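Local coordinates for protein phosphoribosylaminoimidazole-succinocarboxamide synthase (Pyrococcus horikoshii, PDB 3U55) that joins aspartate to a carboxyaminoimidazole ribonucleotide at the cost of ATP, making SAICAR in de novo purine biosynthesis, at residues 32-35 and 36-40; 205-208 and 209-213; 139-143 and 144-148. All blocks are in the same frame, centred on the assembly; numbering follows the deposited sequence.

How the interactions relate
Interactions 1 and 2 are neighbours in space, although about 165 residues separate them in sequence: their centres lie 16 Å apart and they touch. The amine of Lys38 in interaction 1 bonds Phe213 O of interaction 2 (NZ to O, 2.8 Å), and the ring of Phe213 packs against Ala33 and Ala40. A sulfate, probably from the crystallisation liquor, ties the two further, held by Phe34 N from the hairpin and Lys210 NZ of interaction 2. Interaction 3 stands apart, its centre 31 Å from that of interaction 1 and 33 Å from that of interaction 2, and it lies across the chain's centre from interaction 2.

Interaction 1: residues 32-35 and 36-40; sequences TAFD and GTKKA. With SO4 (sulfate ion), chain C.
Thr37 folds its hydroxyl back onto the carbonyl of Phe34, with OG1 donating to Phe34 O at 2.7 Å. Set between its own N and carbonyl carbon (chi1 59°), OG1 comes in 25° off the carbonyl plane and also lies 3.3 Å from Phe34 CB. The backbone N of Thr37 adds a weak bond to the same oxygen, so this carbonyl is gripped twice by one residue. The backbone turns tightly here. Gly36, at phi 87°, sits where any CB would be jammed against Asp35 O. The turn from Phe34 to Thr37 is type I', closing a two-stranded antiparallel hairpin of strands 30-33 and 38-41. Where it enters the second strand, Thr37 and Lys38 both face Ala33, a classic beta bulge. Behind it Ala33 and Lys38 form a hydrogen-bonded pair: Ala33 N to Lys38 O is 2.9 Å, and Lys38 N returns to Ala33 O at 3.2 Å. On the face bearing these two residues, the edge of the Phe34 ring meets the methylene chain of Lys38, Phe34 CE2 to Lys38 CD at 4.0 Å, the two side chains running alongside each other. The lysine's extended chain carries its amine on past the ring to Phe213 O and a salt bridge with Asp216, while Ala33 is buried against Phe213 and Arg214. The face bearing Thr32 and Lys39 is more open to solvent. These two lie side by side as a non-hydrogen-bonded pair, and the rest of Lys39 leads off from the exposed surface. Solvent also bathes much of the turn itself, with Phe34, Asp35 and Thr37 all exposed. On the side of the first strand, Phe34 N donates a hydrogen bond to sulfate O4 at 3.1 Å, an anion that Arg214 and Lys210 hold as well.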
ATOM      1  N   THR A  32     -21.495  11.960   5.292  1.00 28.44           N
ATOM      2  CA  THR A  32     -21.074  11.758   3.904  0.50 28.52           C
ATOM      3  C   THR A  32     -20.528  10.354   3.728  1.00 29.39           C
ATOM      4  O   THR A  32     -19.931   9.794   4.643  1.00 28.62           O
ATOM      5  CB  THR A  32     -19.983  12.764   3.447  0.50 29.17           C
ATOM      6  OG1 THR A  32     -18.894  12.761   4.379  0.50 26.73           O
ATOM      7  CG2 THR A  32     -20.547  14.175   3.318  0.50 29.60           C
ATOM      8  N   ALA A  33     -20.736   9.784   2.545  1.00 29.37           N
ATOM      9  CA  ALA A  33     -20.214   8.462   2.235  1.00 31.32           C
ATOM     10  C   ALA A  33     -19.844   8.371   0.766  1.00 32.76           C
ATOM     11  O   ALA A  33     -20.225   9.230  -0.032  1.00 32.26           O
ATOM     12  CB  ALA A  33     -21.223   7.381   2.602  1.00 30.10           C
ATOM     13  N   PHE A  34     -19.093   7.325   0.429  1.00 35.51           N
ATOM     14  CA  PHE A  34     -18.697   7.023  -0.947  1.00 38.59           C
ATOM     15  C   PHE A  34     -18.139   8.245  -1.678  1.00 40.70           C
ATOM     16  O   PHE A  34     -18.633   8.628  -2.743  1.00 41.92           O
ATOM     17  CB  PHE A  34     -19.862   6.395  -1.725  1.00 38.42           C
ATOM     18  CG  PHE A  34     -20.521   5.239  -1.016  1.00 36.62           C
ATOM     19  CD1 PHE A  34     -19.788   4.113  -0.650  1.00 35.59           C
ATOM     20  CD2 PHE A  34     -21.883   5.272  -0.732  1.00 36.75           C
ATOM     21  CE1 PHE A  34     -20.397   3.045   0.000  1.00 36.24           C
ATOM     22  CE2 PHE A  34     -22.503   4.205  -0.087  1.00 35.16           C
ATOM     23  CZ  PHE A  34     -21.759   3.090   0.279  1.00 34.50           C
ATOM     24  N   ASP A  35     -17.119   8.851  -1.074  1.00 43.86           N
ATOM     25  CA  ASP A  35     -16.403   9.994  -1.644  1.00 45.73           C
ATOM     26  C   ASP A  35     -17.330  11.174  -1.975  1.00 46.10           C
ATOM     27  O   ASP A  35     -17.227  11.777  -3.048  1.00 47.41           O
ATOM     28  CB  ASP A  35     -15.600   9.557  -2.881  1.00 46.89           C
ATOM     29  CG  ASP A  35     -14.312  10.341  -3.051  1.00 49.29           C
ATOM     30  OD1 ASP A  35     -13.484  10.338  -2.114  1.00 51.06           O
ATOM     31  OD2 ASP A  35     -14.124  10.947  -4.128  1.00 53.02           O
ATOM     32  N   GLY A  36     -18.240  11.484  -1.052  1.00 45.07           N
ATOM     33  CA  GLY A  36     -19.114  12.650  -1.181  1.00 44.17           C
ATOM     34  C   GLY A  36     -20.414  12.456  -1.941  1.00 42.99           C
ATOM     35  O   GLY A  36     -21.276  13.340  -1.933  1.00 43.41           O
ATOM     36  N   THR A  37     -20.565  11.306  -2.595  1.00 41.43           N
ATOM     37  CA  THR A  37     -21.733  11.051  -3.444  1.00 39.69           C
ATOM     38  C   THR A  37     -23.017  10.795  -2.651  1.00 37.99           C
ATOM     39  O   THR A  37     -24.115  11.078  -3.141  1.00 39.47           O
ATOM     40  CB  THR A  37     -21.487   9.890  -4.430  1.00 40.29           C
ATOM     41  OG1 THR A  37     -21.171   8.698  -3.702  1.00 40.47           O
ATOM     42  CG2 THR A  37     -20.339  10.225  -5.381  1.00 41.10           C
ATOM     43  N   LYS A  38     -22.879  10.255  -1.440  1.00 34.93           N
ATOM     44  CA  LYS A  38     -24.026  10.027  -0.561  1.00 31.75           C
ATOM     45  C   LYS A  38     -24.005  11.006   0.609  1.00 30.14           C
ATOM     46  O   LYS A  38     -23.020  11.084   1.342  1.00 29.99           O
ATOM     47  CB  LYS A  38     -24.059   8.580  -0.053  1.00 31.34           C
ATOM     48  CG  LYS A  38     -25.377   8.192   0.594  1.00 29.72           C
ATOM     49  CD  LYS A  38     -25.429   6.715   0.947  1.00 29.11           C
ATOM     50  CE  LYS A  38     -26.781   6.359   1.552  1.00 30.57           C
ATOM     51  NZ  LYS A  38     -26.960   4.883   1.673  1.00 32.41           N
ATOM     52  N   LYS A  39     -25.094  11.755   0.773  1.00 28.93           N
ATOM     53  CA  LYS A  39     -25.192  12.771   1.820  1.00 28.82           C
ATOM     54  C   LYS A  39     -26.535  12.716   2.531  1.00 28.36           C
ATOM     55  O   LYS A  39     -27.569  12.451   1.912  1.00 29.53           O
ATOM     56  CB  LYS A  39     -24.997  14.179   1.241  1.00 29.39           C
ATOM     57  CG  LYS A  39     -23.588  14.509   0.783  1.00 33.12           C
ATOM     58  CD  LYS A  39     -23.503  15.953   0.309  1.00 36.45           C
ATOM     59  CE  LYS A  39     -22.152  16.251  -0.324  1.00 41.94           C
ATOM     60  NZ  LYS A  39     -22.114  17.605  -0.938  1.00 41.84           N
ATOM     61  N   ALA A  40     -26.505  12.972   3.836  1.00 26.70           N
ATOM     62  CA  ALA A  40     -27.709  13.093   4.658  1.00 27.98           C
ATOM     63  C   ALA A  40     -27.375  13.788   5.976  1.00 27.31           C
ATOM     64  O   ALA A  40     -26.205  13.879   6.360  1.00 29.13           O
ATOM     65  CB  ALA A  40     -28.331  11.722   4.919  1.00 27.50           C
TER
HETATM   66  S   SO4 C 501     -16.650   7.038   3.497  1.00 59.24           S
HETATM   67  O1  SO4 C 501     -17.561   7.171   4.628  1.00 62.24           O
HETATM   68  O2  SO4 C 501     -16.482   8.344   2.868  1.00 61.21           O
HETATM   69  O3  SO4 C 501     -15.361   6.553   3.984  1.00 59.71           O
HETATM   70  O4  SO4 C 501     -17.211   6.096   2.530  1.00 57.48           O

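Interaction 2: residues 205-208 and 209-213. With SO4 (sulfate ion), chain C.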
ATOM      1  N   LYS A 205     -23.579  -9.726  15.451  1.00 26.04           N
ATOM      2  CA  LYS A 205     -22.670  -9.279  14.373  1.00 26.95           C
ATOM      3  C   LYS A 205     -23.202  -8.109  13.540  1.00 25.73           C
ATOM      4  O   LYS A 205     -22.641  -7.801  12.488  1.00 26.56           O
ATOM      5  CB  LYS A 205     -22.268 -10.428  13.430  1.00 27.76           C
ATOM      6  CG  LYS A 205     -21.007 -11.200  13.810  1.00 32.97           C
ATOM      7  CD  LYS A 205     -21.299 -12.305  14.799  1.00 38.85           C
ATOM      8  CE  LYS A 205     -20.689 -12.011  16.152  1.00 42.96           C
ATOM      9  NZ  LYS A 205     -19.322 -12.596  16.273  1.00 42.12           N
ATOM     10  N   ARG A 206     -24.265  -7.452  13.998  1.00 24.11           N
ATOM     11  CA  ARG A 206     -24.828  -6.345  13.221  1.00 23.96           C
ATOM     12  C   ARG A 206     -24.096  -5.022  13.477  1.00 22.27           C
ATOM     13  O   ARG A 206     -23.582  -4.778  14.583  1.00 19.08           O
ATOM     14  CB  ARG A 206     -26.345  -6.217  13.427  1.00 25.74           C
ATOM     15  CG  ARG A 206     -26.784  -5.368  14.604  1.00 29.95           C
ATOM     16  CD  ARG A 206     -28.311  -5.331  14.685  1.00 39.14           C
ATOM     17  NE  ARG A 206     -28.812  -3.983  14.955  1.00 41.36           N
ATOM     18  CZ  ARG A 206     -28.942  -3.445  16.165  1.00 43.27           C
ATOM     19  NH1 ARG A 206     -28.612  -4.133  17.254  1.00 43.71           N
ATOM     20  NH2 ARG A 206     -29.408  -2.211  16.288  1.00 45.14           N
ATOM     21  N   SER A 207     -24.067  -4.184  12.442  1.00 19.98           N
ATOM     22  CA  SER A 207     -23.326  -2.922  12.452  1.00 20.09           C
ATOM     23  C   SER A 207     -23.975  -1.904  13.369  1.00 20.57           C
ATOM     24  O   SER A 207     -25.188  -1.685  13.311  1.00 19.15           O
ATOM     25  CB  SER A 207     -23.232  -2.347  11.036  1.00 18.99           C
ATOM     26  OG  SER A 207     -22.436  -3.165  10.193  1.00 20.41           O
ATOM     27  N   LEU A 208     -23.158  -1.294  14.220  1.00 17.76           N
ATOM     28  CA  LEU A 208     -23.599  -0.198  15.067  1.00 18.07           C
ATOM     29  C   LEU A 208     -22.672   0.990  14.806  1.00 17.62           C
ATOM     30  O   LEU A 208     -21.996   1.482  15.708  1.00 17.44           O
ATOM     31  CB  LEU A 208     -23.571  -0.623  16.536  1.00 17.49           C
ATOM     32  CG  LEU A 208     -24.544  -1.729  16.967  1.00 17.72           C
ATOM     33  CD1 LEU A 208     -24.234  -2.213  18.377  1.00 20.16           C
ATOM     34  CD2 LEU A 208     -25.991  -1.245  16.860  1.00 21.72           C
ATOM     35  N   ASP A 209     -22.657   1.426  13.547  1.00 17.17           N
ATOM     36  CA  ASP A 209     -21.693   2.401  13.046  1.00 17.26           C
ATOM     37  C   ASP A 209     -22.170   3.014  11.733  1.00 17.93           C
ATOM     38  O   ASP A 209     -23.313   2.806  11.313  1.00 16.12           O
ATOM     39  CB  ASP A 209     -20.323   1.733  12.845  1.00 17.62           C
ATOM     40  CG  ASP A 209     -20.394   0.501  11.944  1.00 18.36           C
ATOM     41  OD1 ASP A 209     -19.717  -0.504  12.242  1.00 16.84           O
ATOM     42  OD2 ASP A 209     -21.135   0.533  10.940  1.00 20.07           O
ATOM     43  N   LYS A 210     -21.276   3.755  11.082  1.00 17.07           N
ATOM     44  CA  LYS A 210     -21.579   4.435   9.828  1.00 17.98           C
ATOM     45  C   LYS A 210     -22.023   3.512   8.672  1.00 16.57           C
ATOM     46  O   LYS A 210     -22.641   3.982   7.720  1.00 17.86           O
ATOM     47  CB  LYS A 210     -20.379   5.287   9.407  1.00 18.06           C
ATOM     48  CG  LYS A 210     -20.697   6.400   8.422  1.00 21.03           C
ATOM     49  CD  LYS A 210     -19.416   7.125   8.052  1.00 27.01           C
ATOM     50  CE  LYS A 210     -19.664   8.208   7.046  1.00 29.93           C
ATOM     51  NZ  LYS A 210     -18.398   8.891   6.635  1.00 24.72           N
ATOM     52  N   ASP A 211     -21.717   2.216   8.754  1.00 18.40           N
ATOM     53  CA  ASP A 211     -22.151   1.255   7.719  1.00 18.32           C
ATOM     54  C   ASP A 211     -23.681   1.146   7.626  1.00 19.48           C
ATOM     55  O   ASP A 211     -24.222   0.757   6.587  1.00 20.37           O
ATOM     56  CB  ASP A 211     -21.534  -0.132   7.935  1.00 18.78           C
ATOM     57  CG  ASP A 211     -20.122  -0.255   7.355  1.00 18.67           C
ATOM     58  OD1 ASP A 211     -19.709   0.593   6.534  1.00 21.24           O
ATOM     59  OD2 ASP A 211     -19.432  -1.230   7.708  1.00 18.81           O
ATOM     60  N   VAL A 212     -24.363   1.493   8.714  1.00 19.84           N
ATOM     61  CA  VAL A 212     -25.825   1.557   8.749  1.00 20.84           C
ATOM     62  C   VAL A 212     -26.324   2.626   7.768  1.00 22.19           C
ATOM     63  O   VAL A 212     -27.343   2.438   7.104  1.00 23.24           O
ATOM     64  CB  VAL A 212     -26.329   1.815  10.193  1.00 21.84           C
ATOM     65  CG1 VAL A 212     -27.817   2.183  10.223  1.00 22.53           C
ATOM     66  CG2 VAL A 212     -26.076   0.586  11.053  1.00 22.07           C
ATOM     67  N   PHE A 213     -25.584   3.732   7.674  1.00 20.86           N
ATOM     68  CA  PHE A 213     -25.848   4.781   6.688  1.00 21.91           C
ATOM     69  C   PHE A 213     -25.320   4.418   5.301  1.00 21.92           C
ATOM     70  O   PHE A 213     -26.031   4.590   4.312  1.00 23.31           O
ATOM     71  CB  PHE A 213     -25.266   6.120   7.159  1.00 20.94           C
ATOM     72  CG  PHE A 213     -25.182   7.173   6.083  1.00 24.10           C
ATOM     73  CD1 PHE A 213     -26.334   7.670   5.469  1.00 25.87           C
ATOM     74  CD2 PHE A 213     -23.947   7.679   5.692  1.00 24.18           C
ATOM     75  CE1 PHE A 213     -26.250   8.645   4.478  1.00 27.25           C
ATOM     76  CE2 PHE A 213     -23.852   8.662   4.705  1.00 28.19           C
ATOM     77  CZ  PHE A 213     -25.007   9.145   4.098  1.00 27.72           C
TER
HETATM   78  S   SO4 C 501     -16.650   7.038   3.497  1.00 59.24           S
HETATM   79  O1  SO4 C 501     -17.561   7.171   4.628  1.00 62.24           O
HETATM   80  O2  SO4 C 501     -16.482   8.344   2.868  1.00 61.21           O
HETATM   81  O3  SO4 C 501     -15.361   6.553   3.984  1.00 59.71           O
HETATM   82  O4  SO4 C 501     -17.211   6.096   2.530  1.00 57.48           O
HETATM   83  O   HOH W   1     -19.856  -2.289  10.242  1.00 17.64           O
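The carboxylate of Asp209 has Ser207 CB against one of its oxygens, OD2, at 3.6 Å. On the anti side of that same oxygen, 29° out of the carboxylate plane, Asp211 N donates to OD2 at 2.8 Å. Leu208 CD2 lies over one face of the other flat group here, the Arg206 guanidinium, offset toward its rim. Asp209 reaches Asp211 N because its CG sits between the backbone N and the carbonyl carbon (chi1 55°), turning the acid toward that amide. It is a capping bond, from a residue ahead of the turn that enters helix 211-214.

A water gathers the polar ends. It accepts from Ser207 OG at 2.7 Å and donates to Asp209 OD1 and to Asp211 OD2, tying Ser207 to the two aspartates without a direct hydrogen bond between the two segments. Away from the water, Val212 CG2 lies 3.3 Å from Ser207 O. Also buried, Asp209 N finds no partner in the model.

The three side chains round the water have further partners: Ser207 OG bonds Lys217, Asp209 OD1 takes the N-H of Phe199, and Asp211 makes salt bridges with Arg198 and Arg214. Extended Lys210 points away, its NZ bonding sulfate O1 (2.8 Å) and Thr32 O. The loop runs from strand 197-201 into helix 211-214, with Ser207 leaning on Trp200 of that strand and Leu208 on Glu226 and Ile227 of helix 220-232.

Interaction 3: residues 139-143 and 144-148; sequences LGISL and DEIKK
Glu145 OE1 takes two hydrogen bonds from Ser142, one from the backbone and one from the side chain. Ser142 N donates at 3.0 Å from above the carboxylate plane, 41° out of it, whereas the hydroxyl OG comes in at 2.9 Å on the anti lone pair. The same hydroxyl then accepts in its turn from Glu145 N at 3.1 Å, so serine and glutamate grip each other from both directions. What allows this is the placing of OG between the serine's backbone N and carbonyl carbon (chi1 73°), where it faces the first turn of the helix. The second carboxylate oxygen, OE2, is held elsewhere, by Tyr86 and by a salt bridge to Lys180, and a water links it to Gly140 O. With both oxygens engaged, the carboxylate has little scope to turn. With an alanine here the carboxylate is gone, and Ser142 N and OG would probably lose an acceptor and Tyr86 and Lys180 a partner.

Beneath this polar cluster the apolar side closes up. Ile141 CG2 touches Ile146 CD1 at 3.7 Å, the two side chains crossing at about a right angle, with Tyr86 and Leu88 of strand 84-93 against Ile141 and Leu119 against Ile146. Farther out, in an exposed position, Leu143 CG lies 4.0 Å from Lys147 CE, near the amine end of that chain. Lys148 NZ forms a salt bridge with Asp144 OD2 at 3.1 Å, one turn back. Regular helix bonds begin at once, Ile146 N to Ser142 O and Lys147 N to Leu143 O. Gly140, with its positive phi, ends the preceding helix 133-138 in a Schellman motif; two residues on, Ser142 as N-cap and Glu145 start helix 143-165 with a capping box.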
ATOM      1  N   LEU A 139       7.216  11.769   1.537  1.00 13.57           N
ATOM      2  CA  LEU A 139       6.334  12.818   2.048  1.00 14.72           C
ATOM      3  C   LEU A 139       6.895  13.572   3.268  1.00 14.33           C
ATOM      4  O   LEU A 139       6.249  14.481   3.789  1.00 15.26           O
ATOM      5  CB  LEU A 139       4.961  12.226   2.382  1.00 13.98           C
ATOM      6  CG  LEU A 139       4.093  11.746   1.219  1.00 17.25           C
ATOM      7  CD1 LEU A 139       2.938  10.911   1.763  1.00 18.53           C
ATOM      8  CD2 LEU A 139       3.574  12.915   0.372  1.00 16.72           C
ATOM      9  N   GLY A 140       8.076  13.180   3.736  1.00 13.48           N
ATOM     10  CA  GLY A 140       8.742  13.881   4.840  1.00 14.41           C
ATOM     11  C   GLY A 140       8.530  13.257   6.207  1.00 15.36           C
ATOM     12  O   GLY A 140       8.829  13.875   7.239  1.00 14.95           O
ATOM     13  N   ILE A 141       8.020  12.030   6.216  1.00 14.59           N
ATOM     14  CA  ILE A 141       7.790  11.289   7.451  1.00 15.24           C
ATOM     15  C   ILE A 141       8.828  10.172   7.617  1.00 14.96           C
ATOM     16  O   ILE A 141       8.843   9.204   6.850  1.00 15.10           O
ATOM     17  CB  ILE A 141       6.360  10.684   7.504  1.00 14.83           C
ATOM     18  CG1 ILE A 141       5.301  11.754   7.188  1.00 16.22           C
ATOM     19  CG2 ILE A 141       6.111  10.058   8.868  1.00 15.82           C
ATOM     20  CD1 ILE A 141       3.898  11.200   6.934  1.00 14.05           C
ATOM     21  N   SER A 142       9.673  10.304   8.638  1.00 14.26           N
ATOM     22  CA  SER A 142      10.782   9.379   8.851  1.00 13.79           C
ATOM     23  C   SER A 142      10.276   8.000   9.252  1.00 13.62           C
ATOM     24  O   SER A 142       9.155   7.856   9.753  1.00 13.38           O
ATOM     25  CB  SER A 142      11.744   9.918   9.918  1.00 15.42           C
ATOM     26  OG  SER A 142      11.177   9.809  11.218  1.00 13.88           O
ATOM     27  N   LEU A 143      11.107   6.984   9.043  1.00 13.41           N
ATOM     28  CA  LEU A 143      10.733   5.634   9.446  1.00 13.68           C
ATOM     29  C   LEU A 143      10.499   5.526  10.961  1.00 14.62           C
ATOM     30  O   LEU A 143       9.611   4.793  11.395  1.00 11.77           O
ATOM     31  CB  LEU A 143      11.775   4.623   8.975  1.00 14.73           C
ATOM     32  CG  LEU A 143      11.487   3.134   9.178  1.00 17.42           C
ATOM     33  CD1 LEU A 143      10.183   2.716   8.483  1.00 15.28           C
ATOM     34  CD2 LEU A 143      12.668   2.310   8.680  1.00 19.70           C
ATOM     35  N   ASP A 144      11.291   6.251  11.757  1.00 12.40           N
ATOM     36  CA  ASP A 144      11.080   6.290  13.211  1.00 13.75           C
ATOM     37  C   ASP A 144       9.704   6.863  13.562  1.00 13.19           C
ATOM     38  O   ASP A 144       9.017   6.348  14.454  1.00 12.33           O
ATOM     39  CB  ASP A 144      12.192   7.088  13.926  1.00 14.94           C
ATOM     40  CG  ASP A 144      12.042   7.073  15.448  1.00 25.21           C
ATOM     41  OD1 ASP A 144      12.158   5.987  16.059  1.00 32.59           O
ATOM     42  OD2 ASP A 144      11.805   8.148  16.039  1.00 35.14           O
ATOM     43  N   GLU A 145       9.295   7.918  12.860  1.00 12.21           N
ATOM     44  CA  GLU A 145       7.961   8.490  13.071  1.00 12.59           C
ATOM     45  C   GLU A 145       6.866   7.497  12.698  1.00 12.50           C
ATOM     46  O   GLU A 145       5.892   7.327  13.437  1.00 10.73           O
ATOM     47  CB  GLU A 145       7.782   9.770  12.265  1.00 11.62           C
ATOM     48  CG  GLU A 145       8.451  10.985  12.884  1.00 15.82           C
ATOM     49  CD  GLU A 145       8.506  12.140  11.911  1.00 17.41           C
ATOM     50  OE1 GLU A 145       9.331  12.091  10.976  1.00 17.72           O
ATOM     51  OE2 GLU A 145       7.728  13.095  12.076  1.00 18.08           O
ATOM     52  N   ILE A 146       7.029   6.841  11.554  1.00 11.85           N
ATOM     53  CA  ILE A 146       6.068   5.820  11.132  1.00 13.24           C
ATOM     54  C   ILE A 146       5.963   4.691  12.156  1.00 13.50           C
ATOM     55  O   ILE A 146       4.862   4.284  12.516  1.00 11.49           O
ATOM     56  CB  ILE A 146       6.387   5.271   9.731  1.00 14.40           C
ATOM     57  CG1 ILE A 146       6.079   6.338   8.679  1.00 14.33           C
ATOM     58  CG2 ILE A 146       5.563   3.994   9.449  1.00 17.00           C
ATOM     59  CD1 ILE A 146       4.590   6.729   8.574  1.00 17.96           C
ATOM     60  N   LYS A 147       7.106   4.200  12.634  1.00 13.29           N
ATOM     61  CA  LYS A 147       7.118   3.140  13.644  1.00 14.08           C
ATOM     62  C   LYS A 147       6.408   3.561  14.930  1.00 15.03           C
ATOM     63  O   LYS A 147       5.608   2.790  15.479  1.00 13.71           O
ATOM     64  CB  LYS A 147       8.542   2.671  13.947  1.00 16.00           C
ATOM     65  CG  LYS A 147       9.107   1.711  12.905  1.00 23.76           C
ATOM     66  CD  LYS A 147      10.596   1.477  13.127  1.00 30.00           C
ATOM     67  CE  LYS A 147      11.158   0.480  12.122  1.00 34.70           C
ATOM     68  NZ  LYS A 147      12.650   0.449  12.168  1.00 35.38           N
ATOM     69  N   LYS A 148       6.684   4.782  15.393  1.00 13.74           N
ATOM     70  CA  LYS A 148       6.009   5.334  16.576  1.00 13.57           C
ATOM     71  C   LYS A 148       4.498   5.426  16.379  1.00 12.33           C
ATOM     72  O   LYS A 148       3.722   5.075  17.277  1.00 11.05           O
ATOM     73  CB  LYS A 148       6.573   6.709  16.951  1.00 14.66           C
ATOM     74  CG  LYS A 148       7.917   6.669  17.677  1.00 21.15           C
ATOM     75  CD  LYS A 148       8.425   8.081  17.971  1.00 26.41           C
ATOM     76  CE  LYS A 148       9.520   8.073  19.042  1.00 28.22           C
ATOM     77  NZ  LYS A 148      10.654   7.165  18.693  1.00 27.94           N
TER
HETATM   78  O   HOH W   2       7.536  14.527   9.606  1.00 22.03           O